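Local coordinates for protein L-lactate dehydrogenase (Trichomonas vaginalis, PDB 4UUL) that interconverts pyruvate and L-lactate with NAD(H), and may also act as a malate dehydrogenase, as relatives in the LDH/MDH superfamily do, at residues 83-88 / 106-111; 176-181 / 198-203; 274-279 / 297-302; 37-42 / 51-56; 183-188 / 317-322. The protein carries 1 engineered substitution. One frame throughout, in Å; residues are numbered along the deposited sequence. Where two conformers were deposited one is given.

The five contacts divide between the NAD-binding part (interactions 1 and 4) and the C-terminal alpha/beta part (interactions 2, 3 and 5). Interactions 1 and 4 each join a strand of the same parallel sheet to a helix, with centres about 17 Å apart; one includes Ser88 and the other Asp41, both NADH contacts in other crystals of this protein. Interaction 5 holds His186, the predicted proton acceptor, and its centre lies about 19 Å from that of interaction 1. Interaction 3 touches interaction 5 directly, through Tyr277 on Trp183 and Ile279 on Glu317, with centres about 17 Å apart. Interaction 2 lies farther out, and its segment 176-181 leads along the chain to 183-188.

Interaction 1 (83-88 / 106-111); sequences AFLVAS and VIFKNT
Leu85 and Thr111 face each other with their CA atoms 9.0 Å apart, and the gap narrows to 7.4 Å between the CA atoms of Ser88 and Ile107, so the chain leaving the strand draws closer to the helix. Leu85, centre of an inverse gamma turn at the strand's end, carries the apolar part. Its CD1 lies 3.8 Å from Thr111 CG2, the two side chains reaching toward one another tip to tip. Thr111 can offer this methyl because CG2 stands anti to the backbone N (OG1 chi1 -64°). The same leucine CD1 also comes 4.1 Å from Phe108 CE2, at the ring edge. Phe108 leaves the helix neither toward nor away from the strand, but its ring comes round to it: Ala87 O approaches CZ obliquely at 3.5 Å, and Ser88 CB meets CE1 at the edge, 4.2 Å away. This sets Ser88, which contacts NADH in another crystal of this protein, beside the Phe108 ring. The contact belongs to the beta-alpha-beta crossover 82-85, 97-118, 124-127 of the Rossmann domain; Leu85 also packs on Val125 and Val127, Phe108 shares Val127, and Val106 leans on helix 307-337.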
# COMPACT_ATOMS: atom_id res chain seq x y z
N ALA B 83 3.55 -8.19 16.08
CA ALA B 83 2.88 -9.13 15.25
C ALA B 83 1.54 -8.59 14.83
O ALA B 83 0.78 -8.02 15.61
CB ALA B 83 2.63 -10.44 16.02
N PHE B 84 1.24 -8.83 13.55
CA PHE B 84 -0.07 -8.56 12.95
C PHE B 84 -0.71 -9.94 12.71
O PHE B 84 -0.34 -10.66 11.77
CB PHE B 84 0.10 -7.81 11.64
CG PHE B 84 0.64 -6.42 11.81
CD1 PHE B 84 2.01 -6.17 11.87
CD2 PHE B 84 -0.23 -5.34 11.89
CE1 PHE B 84 2.49 -4.90 12.01
CE2 PHE B 84 0.30 -4.04 12.01
CZ PHE B 84 1.65 -3.85 12.07
N LEU B 85 -1.65 -10.29 13.60
CA LEU B 85 -2.31 -11.62 13.52
C LEU B 85 -3.52 -11.46 12.62
O LEU B 85 -4.67 -11.23 13.07
CB LEU B 85 -2.66 -12.15 14.90
CG LEU B 85 -1.50 -12.40 15.82
CD1 LEU B 85 -1.98 -13.06 17.07
CD2 LEU B 85 -0.32 -13.15 15.24
N VAL B 86 -3.27 -11.58 11.32
CA VAL B 86 -4.29 -11.39 10.29
C VAL B 86 -5.04 -12.68 10.01
O VAL B 86 -6.25 -12.68 9.82
CB VAL B 86 -3.61 -10.93 8.97
CG1 VAL B 86 -4.57 -10.87 7.82
CG2 VAL B 86 -2.96 -9.56 9.24
N ALA B 87 -4.32 -13.80 10.00
CA ALA B 87 -4.90 -15.09 9.66
C ALA B 87 -5.95 -15.48 10.70
O ALA B 87 -5.73 -15.34 11.89
CB ALA B 87 -3.81 -16.20 9.58
N SER B 88 -7.01 -16.12 10.23
CA SER B 88 -8.03 -16.72 11.09
C SER B 88 -8.79 -17.75 10.24
O SER B 88 -8.63 -17.81 9.04
CB SER B 88 -8.96 -15.66 11.61
OG SER B 88 -9.70 -15.08 10.60
N VAL B 106 -8.99 -22.80 18.75
CA VAL B 106 -7.85 -23.69 18.69
C VAL B 106 -6.61 -22.97 18.08
O VAL B 106 -5.50 -23.05 18.58
CB VAL B 106 -8.20 -24.94 17.87
CG1 VAL B 106 -6.95 -25.80 17.66
CG2 VAL B 106 -9.36 -25.76 18.57
N ILE B 107 -6.86 -22.28 16.98
CA ILE B 107 -5.84 -21.51 16.28
C ILE B 107 -5.15 -20.54 17.23
O ILE B 107 -3.93 -20.48 17.33
CB ILE B 107 -6.50 -20.73 15.12
CG1 ILE B 107 -7.09 -21.70 14.09
CG2 ILE B 107 -5.52 -19.77 14.48
CD1 ILE B 107 -6.19 -22.83 13.70
N PHE B 108 -5.97 -19.78 17.93
CA PHE B 108 -5.47 -18.72 18.78
C PHE B 108 -4.86 -19.25 20.09
O PHE B 108 -3.91 -18.66 20.61
CB PHE B 108 -6.47 -17.59 18.93
CG PHE B 108 -6.48 -16.76 17.68
CD1 PHE B 108 -7.27 -17.08 16.61
CD2 PHE B 108 -5.58 -15.72 17.55
CE1 PHE B 108 -7.19 -16.35 15.41
CE2 PHE B 108 -5.51 -14.98 16.37
CZ PHE B 108 -6.29 -15.32 15.31
N LYS B 109 -5.33 -20.40 20.57
CA LYS B 109 -4.62 -21.05 21.64
C LYS B 109 -3.19 -21.38 21.17
O LYS B 109 -2.19 -21.11 21.85
CB LYS B 109 -5.37 -22.33 22.07
CG LYS B 109 -4.57 -23.26 22.96
CD LYS B 109 -5.39 -24.42 23.49
CE LYS B 109 -4.64 -25.36 24.39
NZ LYS B 109 -3.49 -25.95 23.74
N ASN B 110 -3.08 -22.01 20.00
CA ASN B 110 -1.76 -22.42 19.48
C ASN B 110 -0.89 -21.18 19.26
O ASN B 110 0.31 -21.19 19.58
CB ASN B 110 -1.93 -23.14 18.16
CG ASN B 110 -2.57 -24.51 18.32
OD1 ASN B 110 -2.69 -25.02 19.41
ND2 ASN B 110 -3.05 -25.05 17.23
N THR B 111 -1.49 -20.11 18.77
CA THR B 111 -0.71 -18.92 18.48
C THR B 111 -0.20 -18.25 19.78
O THR B 111 0.93 -17.77 19.86
CB THR B 111 -1.54 -17.94 17.66
OG1 THR B 111 -1.86 -18.51 16.41
CG2 THR B 111 -0.83 -16.65 17.45

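Interaction 2 (176-181 / 198-203); sequences DVHDII and TFTKEG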
# COMPACT_ATOMS: atom_id res chain seq x y z
N ASP B 176 -12.25 17.91 11.38
CA ASP B 176 -13.10 18.80 12.15
C ASP B 176 -14.15 18.09 12.97
O ASP B 176 -15.02 18.74 13.52
CB ASP B 176 -13.74 19.81 11.21
CG ASP B 176 -12.72 20.84 10.74
OD1 ASP B 176 -11.93 21.32 11.61
OD2 ASP B 176 -12.69 21.14 9.54
N VAL B 177 -14.07 16.76 13.04
CA VAL B 177 -14.95 15.95 13.89
C VAL B 177 -14.03 15.37 14.95
O VAL B 177 -12.88 15.09 14.66
CB VAL B 177 -15.64 14.85 13.09
CG1 VAL B 177 -16.55 14.01 13.98
CG2 VAL B 177 -16.43 15.46 11.94
N HIS B 178 -14.55 15.21 16.16
CA HIS B 178 -13.75 14.81 17.31
C HIS B 178 -14.52 13.85 18.19
O HIS B 178 -15.72 14.01 18.37
CB HIS B 178 -13.40 16.05 18.13
CG HIS B 178 -12.71 17.10 17.34
ND1 HIS B 178 -11.35 17.09 17.10
CD2 HIS B 178 -13.20 18.18 16.69
CE1 HIS B 178 -11.03 18.13 16.34
NE2 HIS B 178 -12.14 18.81 16.08
N ASP B 179 -13.80 12.91 18.76
CA ASP B 179 -14.29 12.07 19.86
C ASP B 179 -15.43 11.13 19.49
O ASP B 179 -16.27 10.82 20.33
CB ASP B 179 -14.66 12.92 21.08
CG ASP B 179 -13.47 13.64 21.64
OD1 ASP B 179 -12.34 13.11 21.58
OD2 ASP B 179 -13.67 14.76 22.14
N ILE B 180 -15.41 10.61 18.28
CA ILE B 180 -16.19 9.41 17.94
C ILE B 180 -15.48 8.19 18.51
O ILE B 180 -14.26 8.08 18.41
CB ILE B 180 -16.36 9.27 16.42
CG1 ILE B 180 -17.19 10.43 15.88
CG2 ILE B 180 -16.96 7.91 16.07
CD1 ILE B 180 -17.31 10.42 14.36
N ILE B 181 -16.23 7.26 19.12
CA ILE B 181 -15.61 6.11 19.75
C ILE B 181 -16.35 4.85 19.35
O ILE B 181 -17.58 4.85 19.28
CB ILE B 181 -15.69 6.22 21.29
CG1 ILE B 181 -15.13 7.56 21.77
CG2 ILE B 181 -15.01 5.02 21.96
CD1 ILE B 181 -15.52 7.86 23.20
N THR B 198 -17.97 15.95 18.89
CA THR B 198 -18.15 17.34 18.53
C THR B 198 -17.62 17.58 17.12
O THR B 198 -16.92 16.75 16.56
CB THR B 198 -17.42 18.30 19.49
OG1 THR B 198 -16.04 17.91 19.62
CG2 THR B 198 -18.09 18.32 20.87
N PHE B 199 -18.05 18.69 16.53
CA PHE B 199 -17.55 19.07 15.22
C PHE B 199 -17.49 20.58 15.14
O PHE B 199 -18.24 21.29 15.80
CB PHE B 199 -18.41 18.48 14.11
CG PHE B 199 -19.75 19.13 13.93
CD1 PHE B 199 -20.79 18.91 14.82
CD2 PHE B 199 -19.96 19.99 12.86
CE1 PHE B 199 -22.00 19.55 14.65
CE2 PHE B 199 -21.18 20.62 12.69
CZ PHE B 199 -22.20 20.38 13.57
N THR B 200 -16.59 21.06 14.28
CA THR B 200 -16.38 22.47 14.06
C THR B 200 -16.78 22.75 12.63
O THR B 200 -16.27 22.14 11.69
CB THR B 200 -14.90 22.85 14.23
OG1 THR B 200 -14.45 22.49 15.54
CG2 THR B 200 -14.68 24.33 13.97
N LYS B 201 -17.65 23.74 12.44
CA LYS B 201 -18.08 24.14 11.12
C LYS B 201 -18.22 25.64 11.19
O LYS B 201 -18.96 26.19 12.02
CB LYS B 201 -19.41 23.48 10.76
CG LYS B 201 -19.73 23.53 9.30
CD LYS B 201 -21.07 22.83 8.98
CE LYS B 201 -21.25 22.71 7.47
NZ LYS B 201 -22.48 21.96 7.07
N GLU B 202 -17.47 26.33 10.33
CA GLU B 202 -17.56 27.77 10.23
C GLU B 202 -17.34 28.42 11.59
O GLU B 202 -18.01 29.38 11.95
CB GLU B 202 -18.91 28.17 9.59
CG GLU B 202 -18.98 27.69 8.14
CD GLU B 202 -20.37 27.59 7.59
OE1 GLU B 202 -21.21 28.47 7.92
OE2 GLU B 202 -20.62 26.67 6.76
N GLY B 203 -16.38 27.88 12.34
CA GLY B 203 -15.94 28.48 13.60
C GLY B 203 -16.83 28.25 14.78
O GLY B 203 -16.59 28.80 15.86
O HOH W 1 -15.10 22.90 9.45
O HOH W 2 -12.09 21.23 14.75
O HOH W 3 -15.92 16.11 21.67
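His178 and Thr198 form an antiparallel hydrogen-bonded pair, each using both backbone groups: His178 N donates to Thr198 O at 2.9 Å, and Thr198 N returns the bond to His178 O at 3.0 Å. A third link lies two residues along, where Thr200 N donates a hydrogen bond to Asp176 O at 2.9 Å, in the carbonyl plane. Between them Val177 and Phe199 are a non-hydrogen-bonded pair, and here the carbonyl oxygens also receive CA-H...O contacts: Val177 CA faces Thr198 O, and Phe199 CA lies 3.1 Å from Asp176 O, which therefore serves two neighbours.

The side-chain polar groups are joined mainly through water. One water donates to Asp176 OD1, binds Thr200 OG1 and sits in the plane of the His178 ring, 2.8 Å from its NE2, tying three side chains to a single point. A second donates to Thr200 O at 2.6 Å and weakly to Asp176 OD2. The third accepts from Thr198 OG1 at 2.7 Å and donates to Asp179 OD2. Thr200 OG1 is further bonded to Thr205 OG1.

On the face of Val177 and Phe199, valine packs on Tyr163 and phenylalanine on Leu170, both of helix 156-170. Strands 177-183 and 198-201 are the middle pair of a four-stranded antiparallel sheet, with 191-193 and 204-207 at its outer edges.

Interaction 3 (274-279 / 297-302); sequences GNPYGI and IHVVEG
Tyr277 holds its ring beside the backbone N (chi1 -61°), which sends the phenol across to Val300, while Glu301 bends at chi2 (-111°) so that its carboxylate swings toward Pro276. The phenol OH donates to Val300 O at 2.6 Å, with that oxygen lying in the plane of the ring at its edge. Further back along the same edge, Val299 CG1 meets Tyr277 CE2 at 3.6 Å. The ring of Pro276 covers part of one tyrosine face, its CG 3.7 Å above the plane and offset toward the rim. That same CG is 3.6 Å from Glu301 OE2, a carbon-to-oxygen contact, and a water joins the carboxylate to the loop by donating to both OE2 and Gly274 O. The loop keeps its shape through Asn275, whose OD1 accepts from Tyr277 N at 3.0 Å in an Asx turn and also from Ile279 N, while its ND2 donates to Ile279 O. The tyrosine oxygen in turn accepts from the backbone N of Phe303. In the fold, the contact pins the loop between strands 265-270 and 284-291 to the end of edge strand 297-299; Tyr277 also meets Trp183 edge-to-face, and Ile279 packs on helix 307-337.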
# COMPACT_ATOMS: atom_id res chain seq x y z
N GLY B 274 -8.81 -0.88 36.68
CA GLY B 274 -9.27 0.43 37.17
C GLY B 274 -10.19 1.27 36.29
O GLY B 274 -10.40 2.44 36.58
N ASN B 275 -10.73 0.70 35.21
CA ASN B 275 -11.30 1.54 34.15
C ASN B 275 -12.49 2.36 34.62
O ASN B 275 -13.24 1.94 35.49
CB ASN B 275 -11.63 0.72 32.89
CG ASN B 275 -12.92 -0.08 33.03
OD1 ASN B 275 -14.03 0.41 32.81
ND2 ASN B 275 -12.77 -1.32 33.39
N PRO B 276 -12.67 3.55 34.03
CA PRO B 276 -13.72 4.39 34.63
C PRO B 276 -15.09 4.20 33.98
O PRO B 276 -16.00 5.00 34.28
CB PRO B 276 -13.19 5.80 34.42
CG PRO B 276 -12.43 5.69 33.13
CD PRO B 276 -11.78 4.31 33.15
N TYR B 277 -15.27 3.15 33.17
CA TYR B 277 -16.53 3.01 32.40
C TYR B 277 -17.37 1.81 32.81
O TYR B 277 -18.34 1.45 32.14
CB TYR B 277 -16.23 3.04 30.91
CG TYR B 277 -15.58 4.36 30.53
CD1 TYR B 277 -16.24 5.57 30.72
CD2 TYR B 277 -14.31 4.39 29.98
CE1 TYR B 277 -15.62 6.79 30.45
CE2 TYR B 277 -13.70 5.59 29.66
CZ TYR B 277 -14.37 6.79 29.88
OH TYR B 277 -13.79 8.02 29.61
N GLY B 278 -17.02 1.20 33.95
CA GLY B 278 -17.87 0.16 34.51
C GLY B 278 -17.81 -1.16 33.76
O GLY B 278 -18.79 -1.93 33.77
N ILE B 279 -16.67 -1.46 33.14
CA ILE B 279 -16.53 -2.72 32.42
C ILE B 279 -15.73 -3.70 33.29
O ILE B 279 -14.72 -3.36 33.88
CB ILE B 279 -15.78 -2.49 31.08
CG1 ILE B 279 -16.40 -1.33 30.31
CG2 ILE B 279 -15.79 -3.77 30.26
CD1 ILE B 279 -17.85 -1.42 30.04
N ILE B 297 -0.64 1.86 26.52
CA ILE B 297 -2.00 2.24 26.19
C ILE B 297 -2.73 2.67 27.45
O ILE B 297 -2.65 1.99 28.47
CB ILE B 297 -2.76 1.05 25.53
CG1 ILE B 297 -2.06 0.60 24.24
CG2 ILE B 297 -4.19 1.45 25.18
CD1 ILE B 297 -2.67 -0.66 23.65
N HIS B 298 -3.49 3.76 27.37
CA HIS B 298 -4.34 4.20 28.48
C HIS B 298 -5.73 4.47 28.00
O HIS B 298 -5.91 5.05 26.96
CB HIS B 298 -3.79 5.48 29.13
CG HIS B 298 -2.37 5.36 29.57
ND1 HIS B 298 -2.01 4.81 30.77
CD2 HIS B 298 -1.21 5.67 28.94
CE1 HIS B 298 -0.70 4.82 30.89
NE2 HIS B 298 -0.19 5.34 29.80
N VAL B 299 -6.73 4.06 28.74
CA VAL B 299 -8.09 4.44 28.47
C VAL B 299 -8.27 5.92 28.81
O VAL B 299 -7.88 6.39 29.86
CB VAL B 299 -9.06 3.57 29.32
CG1 VAL B 299 -10.48 4.04 29.18
CG2 VAL B 299 -8.97 2.09 28.96
N VAL B 300 -8.87 6.65 27.89
CA VAL B 300 -9.07 8.09 28.03
C VAL B 300 -10.19 8.30 29.04
O VAL B 300 -11.28 7.70 28.90
CB VAL B 300 -9.46 8.69 26.70
CG1 VAL B 300 -9.74 10.19 26.87
CG2 VAL B 300 -8.35 8.47 25.67
N GLU B 301 -9.90 9.12 30.04
CA GLU B 301 -10.88 9.43 31.08
C GLU B 301 -11.76 10.59 30.66
O GLU B 301 -11.37 11.37 29.82
CB GLU B 301 -10.16 9.82 32.38
CG GLU B 301 -9.18 8.78 32.87
CD GLU B 301 -9.58 8.07 34.14
OE1 GLU B 301 -10.22 8.68 35.01
OE2 GLU B 301 -9.20 6.91 34.30
N GLY B 302 -12.94 10.72 31.25
CA GLY B 302 -13.70 11.95 31.13
C GLY B 302 -14.87 11.89 30.18
O GLY B 302 -15.66 12.81 30.11
O HOH W 4 -9.46 5.16 36.20

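Interaction 4 (37-42 / 51-56); sequences LHLLDI and ALTMEL
Leu39 and Leu56 reach toward each other, tip to tip, with their CD1 methyls 4.1 Å apart. The CD1 of Leu39 is the shared point: besides Leu56 it meets Thr53 CG2 at 3.9 Å, so one methyl settles between two residues about a turn apart on the helix. Leu52 approaches the same methyl in one of its two conformers. Leu39 and Thr53 run past each other in opposite directions, methyl against methyl. Thr53 turns its methyl to the leucine because CG2 is anti to the carbonyl carbon, which places OG1 between N and C (chi1 66°), where it binds Thr50 O of its own helix. Two residues earlier on the strand, Leu37 crosses Leu56 at a slant and places its CD1 4.1 Å from Leu56 CD1, making that methyl a second shared point. The interface between the two segments is thus wholly aliphatic.

Strand 37-40 and helix 51-56 run nearly antiparallel, at 158°, with axes 11.3 Å apart. They are the first two elements of the beta-alpha-beta unit 35-40, 46-57, 64-70 in the Rossmann domain, and the strand leads to Asp41, an NADH contact in other crystals. Leu56 also touches helix 15-25, Thr53 touches strand 64-70, and Glu55 hydrogen-bonds to Ser243 and Ala241 of the second subunit.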
# COMPACT_ATOMS: atom_id res chain seq x y z
N LEU B 37 11.01 -8.78 8.15
CA LEU B 37 9.63 -9.32 8.09
C LEU B 37 9.64 -10.83 8.23
O LEU B 37 10.32 -11.53 7.51
CB LEU B 37 8.95 -8.91 6.78
CG LEU B 37 8.78 -7.40 6.58
CD1 LEU B 37 8.15 -7.16 5.24
CD2 LEU B 37 7.98 -6.84 7.67
N HIS B 38 8.85 -11.30 9.18
CA HIS B 38 8.54 -12.74 9.31
C HIS B 38 7.16 -12.93 8.70
O HIS B 38 6.19 -12.32 9.14
CB HIS B 38 8.53 -13.15 10.76
CG HIS B 38 9.84 -13.00 11.46
ND1 HIS B 38 10.51 -14.06 12.02
CD2 HIS B 38 10.59 -11.91 11.75
CE1 HIS B 38 11.61 -13.64 12.60
NE2 HIS B 38 11.71 -12.34 12.44
N LEU B 39 7.10 -13.72 7.62
CA LEU B 39 5.91 -13.85 6.80
C LEU B 39 5.44 -15.29 6.86
O LEU B 39 6.07 -16.19 6.29
CB LEU B 39 6.23 -13.43 5.36
CG LEU B 39 6.80 -12.02 5.24
CD1 LEU B 39 7.30 -11.77 3.84
CD2 LEU B 39 5.73 -10.99 5.54
N LEU B 40 4.34 -15.53 7.60
CA LEU B 40 3.85 -16.86 7.87
C LEU B 40 2.60 -17.16 7.09
O LEU B 40 1.68 -16.34 7.04
CB LEU B 40 3.57 -17.03 9.37
CG LEU B 40 2.98 -18.35 9.85
CD1 LEU B 40 3.95 -19.51 9.63
CD2 LEU B 40 2.54 -18.27 11.33
N ASP B 41 2.55 -18.35 6.48
CA ASP B 41 1.31 -18.83 5.86
C ASP B 41 1.37 -20.36 5.80
O ASP B 41 2.27 -20.95 6.38
CB ASP B 41 1.01 -18.13 4.52
CG ASP B 41 -0.46 -17.90 4.26
OD1 ASP B 41 -1.26 -18.80 4.58
OD2 ASP B 41 -0.82 -16.80 3.78
N ILE B 42 0.38 -20.97 5.17
CA ILE B 42 0.28 -22.41 5.13
C ILE B 42 0.86 -22.94 3.82
O ILE B 42 1.00 -22.20 2.85
CB ILE B 42 -1.15 -22.86 5.28
CG1 ILE B 42 -2.06 -22.24 4.22
CG2 ILE B 42 -1.65 -22.57 6.71
CD1 ILE B 42 -3.45 -22.94 4.17
N ALA B 51 5.87 -15.17 -4.42
CA ALA B 51 5.59 -14.03 -5.27
C ALA B 51 5.65 -12.71 -4.49
O ALA B 51 6.18 -11.72 -4.99
CB ALA B 51 4.24 -14.16 -5.96
N LEU B 52 5.08 -12.68 -3.30
CA LEU B 52 5.14 -11.48 -2.44
C LEU B 52 6.59 -11.10 -2.18
O LEU B 52 6.97 -9.95 -2.32
CB LEU B 52 4.36 -11.66 -1.12
CG LEU B 52 4.81 -10.71 0.01
CD1 LEU B 52 4.50 -9.32 -0.37
CD2 LEU B 52 4.06 -11.06 1.30
N THR B 53 7.40 -12.06 -1.77
CA THR B 53 8.77 -11.73 -1.44
C THR B 53 9.54 -11.24 -2.65
O THR B 53 10.43 -10.39 -2.53
CB THR B 53 9.53 -12.83 -0.70
OG1 THR B 53 9.70 -13.95 -1.55
CG2 THR B 53 8.78 -13.23 0.57
N MET B 54 9.22 -11.77 -3.83
CA MET B 54 9.90 -11.30 -5.03
C MET B 54 9.56 -9.82 -5.27
O MET B 54 10.42 -9.02 -5.69
CB MET B 54 9.44 -12.13 -6.18
CG MET B 54 10.03 -13.51 -6.23
SD MET B 54 9.24 -14.60 -7.47
CE MET B 54 10.14 -14.17 -8.94
N GLU B 55 8.30 -9.43 -5.07
CA GLU B 55 7.95 -8.02 -5.20
C GLU B 55 8.58 -7.16 -4.14
O GLU B 55 9.04 -6.04 -4.46
CB GLU B 55 6.46 -7.78 -5.30
CG GLU B 55 5.90 -8.24 -6.62
CD GLU B 55 4.56 -7.61 -6.89
OE1 GLU B 55 4.53 -6.39 -7.20
OE2 GLU B 55 3.53 -8.31 -6.75
N LEU B 56 8.67 -7.67 -2.91
CA LEU B 56 9.39 -6.90 -1.89
C LEU B 56 10.82 -6.65 -2.32
O LEU B 56 11.32 -5.52 -2.25
CB LEU B 56 9.37 -7.61 -0.55
CG LEU B 56 8.05 -7.77 0.16
CD1 LEU B 56 8.23 -8.66 1.40
CD2 LEU B 56 7.53 -6.42 0.63

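Interaction 5 (183-188 / 317-322); sequences WGNHGE and EKDLFH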
# COMPACT_ATOMS: atom_id res chain seq x y z
N TRP B 183 -16.89 1.20 20.91
CA TRP B 183 -16.68 0.49 22.16
C TRP B 183 -17.06 -0.99 22.04
O TRP B 183 -18.00 -1.34 21.31
CB TRP B 183 -17.56 1.04 23.29
CG TRP B 183 -17.55 2.49 23.63
CD1 TRP B 183 -18.19 3.50 22.96
CD2 TRP B 183 -16.99 3.08 24.80
NE1 TRP B 183 -18.05 4.68 23.65
CE2 TRP B 183 -17.33 4.45 24.79
CE3 TRP B 183 -16.23 2.58 25.87
CZ2 TRP B 183 -16.95 5.32 25.80
CZ3 TRP B 183 -15.90 3.44 26.91
CH2 TRP B 183 -16.24 4.79 26.85
N GLY B 184 -16.41 -1.82 22.83
CA GLY B 184 -16.89 -3.17 23.06
C GLY B 184 -16.38 -4.17 22.07
O GLY B 184 -15.19 -4.21 21.73
N ASN B 185 -17.29 -5.02 21.62
CA ASN B 185 -17.01 -6.12 20.68
C ASN B 185 -17.14 -5.63 19.25
O ASN B 185 -17.78 -4.70 18.97
CB ASN B 185 -18.00 -7.25 20.92
CG ASN B 185 -17.54 -8.59 20.40
OD1 ASN B 185 -16.40 -8.70 19.87
ND2 ASN B 185 -18.41 -9.61 20.47
N HIS B 186 -16.63 -6.42 18.34
CA HIS B 186 -17.17 -6.46 16.91
C HIS B 186 -18.45 -7.21 16.83
O HIS B 186 -18.93 -7.75 17.84
CB HIS B 186 -16.18 -7.08 15.99
CG HIS B 186 -15.19 -6.04 15.55
ND1 HIS B 186 -13.86 -6.08 15.88
CD2 HIS B 186 -15.36 -4.88 14.86
CE1 HIS B 186 -13.24 -5.06 15.33
NE2 HIS B 186 -14.14 -4.26 14.79
N GLY B 187 -19.04 -7.28 15.68
CA GLY B 187 -20.30 -7.95 15.47
C GLY B 187 -21.40 -7.03 15.82
O GLY B 187 -21.22 -5.79 15.97
N GLU B 188 -22.54 -7.66 15.97
CA GLU B 188 -23.79 -7.01 16.19
C GLU B 188 -23.77 -6.12 17.40
O GLU B 188 -24.51 -5.17 17.40
CB GLU B 188 -24.91 -8.07 16.30
CG GLU B 188 -25.20 -8.81 15.00
CD GLU B 188 -26.35 -9.79 15.10
OE1 GLU B 188 -26.94 -9.92 16.20
OE2 GLU B 188 -26.65 -10.44 14.08
N GLU B 317 -20.58 -5.94 26.71
CA GLU B 317 -19.82 -6.64 27.75
C GLU B 317 -20.33 -8.05 27.94
O GLU B 317 -19.58 -9.03 27.95
CB GLU B 317 -19.90 -5.86 29.05
CG GLU B 317 -19.27 -6.53 30.29
CD GLU B 317 -19.63 -5.78 31.54
OE1 GLU B 317 -20.81 -5.55 31.80
OE2 GLU B 317 -18.74 -5.44 32.26
N LYS B 318 -21.65 -8.18 28.10
CA LYS B 318 -22.27 -9.50 28.27
C LYS B 318 -21.94 -10.40 27.06
O LYS B 318 -21.59 -11.57 27.20
CB LYS B 318 -23.80 -9.32 28.44
CG LYS B 318 -24.54 -10.62 28.62
CD LYS B 318 -26.03 -10.31 28.93
CE LYS B 318 -26.92 -11.53 29.11
NZ LYS B 318 -27.00 -12.35 27.93
N ASP B 319 -22.02 -9.83 25.85
CA ASP B 319 -21.71 -10.56 24.62
C ASP B 319 -20.27 -11.07 24.64
O ASP B 319 -20.03 -12.25 24.34
CB ASP B 319 -21.91 -9.61 23.45
CG ASP B 319 -21.72 -10.20 22.13
OD1 ASP B 319 -22.08 -11.36 21.93
OD2 ASP B 319 -21.21 -9.49 21.22
N LEU B 320 -19.32 -10.25 25.05
CA LEU B 320 -17.92 -10.70 25.10
C LEU B 320 -17.70 -11.80 26.09
O LEU B 320 -16.96 -12.74 25.79
CB LEU B 320 -17.02 -9.52 25.38
CG LEU B 320 -16.77 -8.61 24.18
CD1 LEU B 320 -16.36 -7.23 24.66
CD2 LEU B 320 -15.75 -9.22 23.28
N PHE B 321 -18.32 -11.72 27.26
CA PHE B 321 -18.13 -12.79 28.23
C PHE B 321 -18.72 -14.09 27.68
O PHE B 321 -18.21 -15.19 27.91
CB PHE B 321 -18.72 -12.41 29.62
CG PHE B 321 -17.74 -11.59 30.41
CD1 PHE B 321 -16.72 -12.19 31.14
CD2 PHE B 321 -17.79 -10.21 30.36
CE1 PHE B 321 -15.78 -11.46 31.84
CE2 PHE B 321 -16.83 -9.44 31.01
CZ PHE B 321 -15.85 -10.06 31.77
N HIS B 322 -19.84 -13.99 26.99
CA HIS B 322 -20.45 -15.17 26.36
C HIS B 322 -19.55 -15.77 25.28
O HIS B 322 -19.39 -16.99 25.22
CB HIS B 322 -21.81 -14.79 25.81
CG HIS B 322 -22.52 -15.95 25.25
ND1 HIS B 322 -22.76 -17.09 25.99
CD2 HIS B 322 -23.02 -16.19 24.02
CE1 HIS B 322 -23.36 -17.98 25.23
NE2 HIS B 322 -23.56 -17.45 24.04
O HOH W 5 -21.45 -8.95 18.56
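Asn185 lies across Leu320 and ends on Asp319 of helix 307-337. Its CB rests 3.7 Å from Leu320 CG. The next atom, CG, comes to 3.4 Å from Leu320 CD2, a close fit, and OD1 lies beside the same methyl at 3.5 Å. At the tip, ND2 donates to Asp319 OD2 over 2.9 Å, nearly straight. The acceptor lies almost in the amide plane of the asparagine, but the donor approaches from above the carboxylate plane, 56° out of it. CG is anti to the backbone N in both Asn185 (chi1 -160°) and Asp319, which carries each group out from its backbone; the side chains cross at about a right angle, with amide and carboxylate planes 49° apart.

Asp319 OD2 is gripped by more than this amide: Ser189 OG bonds to it, and a water donates to it at 2.7 Å and also to His186 O at 2.9 Å. Asn185 ND2 has a weak second acceptor in Glu323 OE2. Gly184 completes the packing, its carbonyl carbon 4.0 Å from Leu320 CD1.

The aspartate thus holds the loop on both sides of His186, through Asn185 before it and Ser189 after it. His186 is the predicted proton acceptor, and its ring is hydrogen-bonded to Asp158 and to Asp132; the pairing with Asp158 is consistent with the His-Asp pair of the lactate and malate dehydrogenase active site.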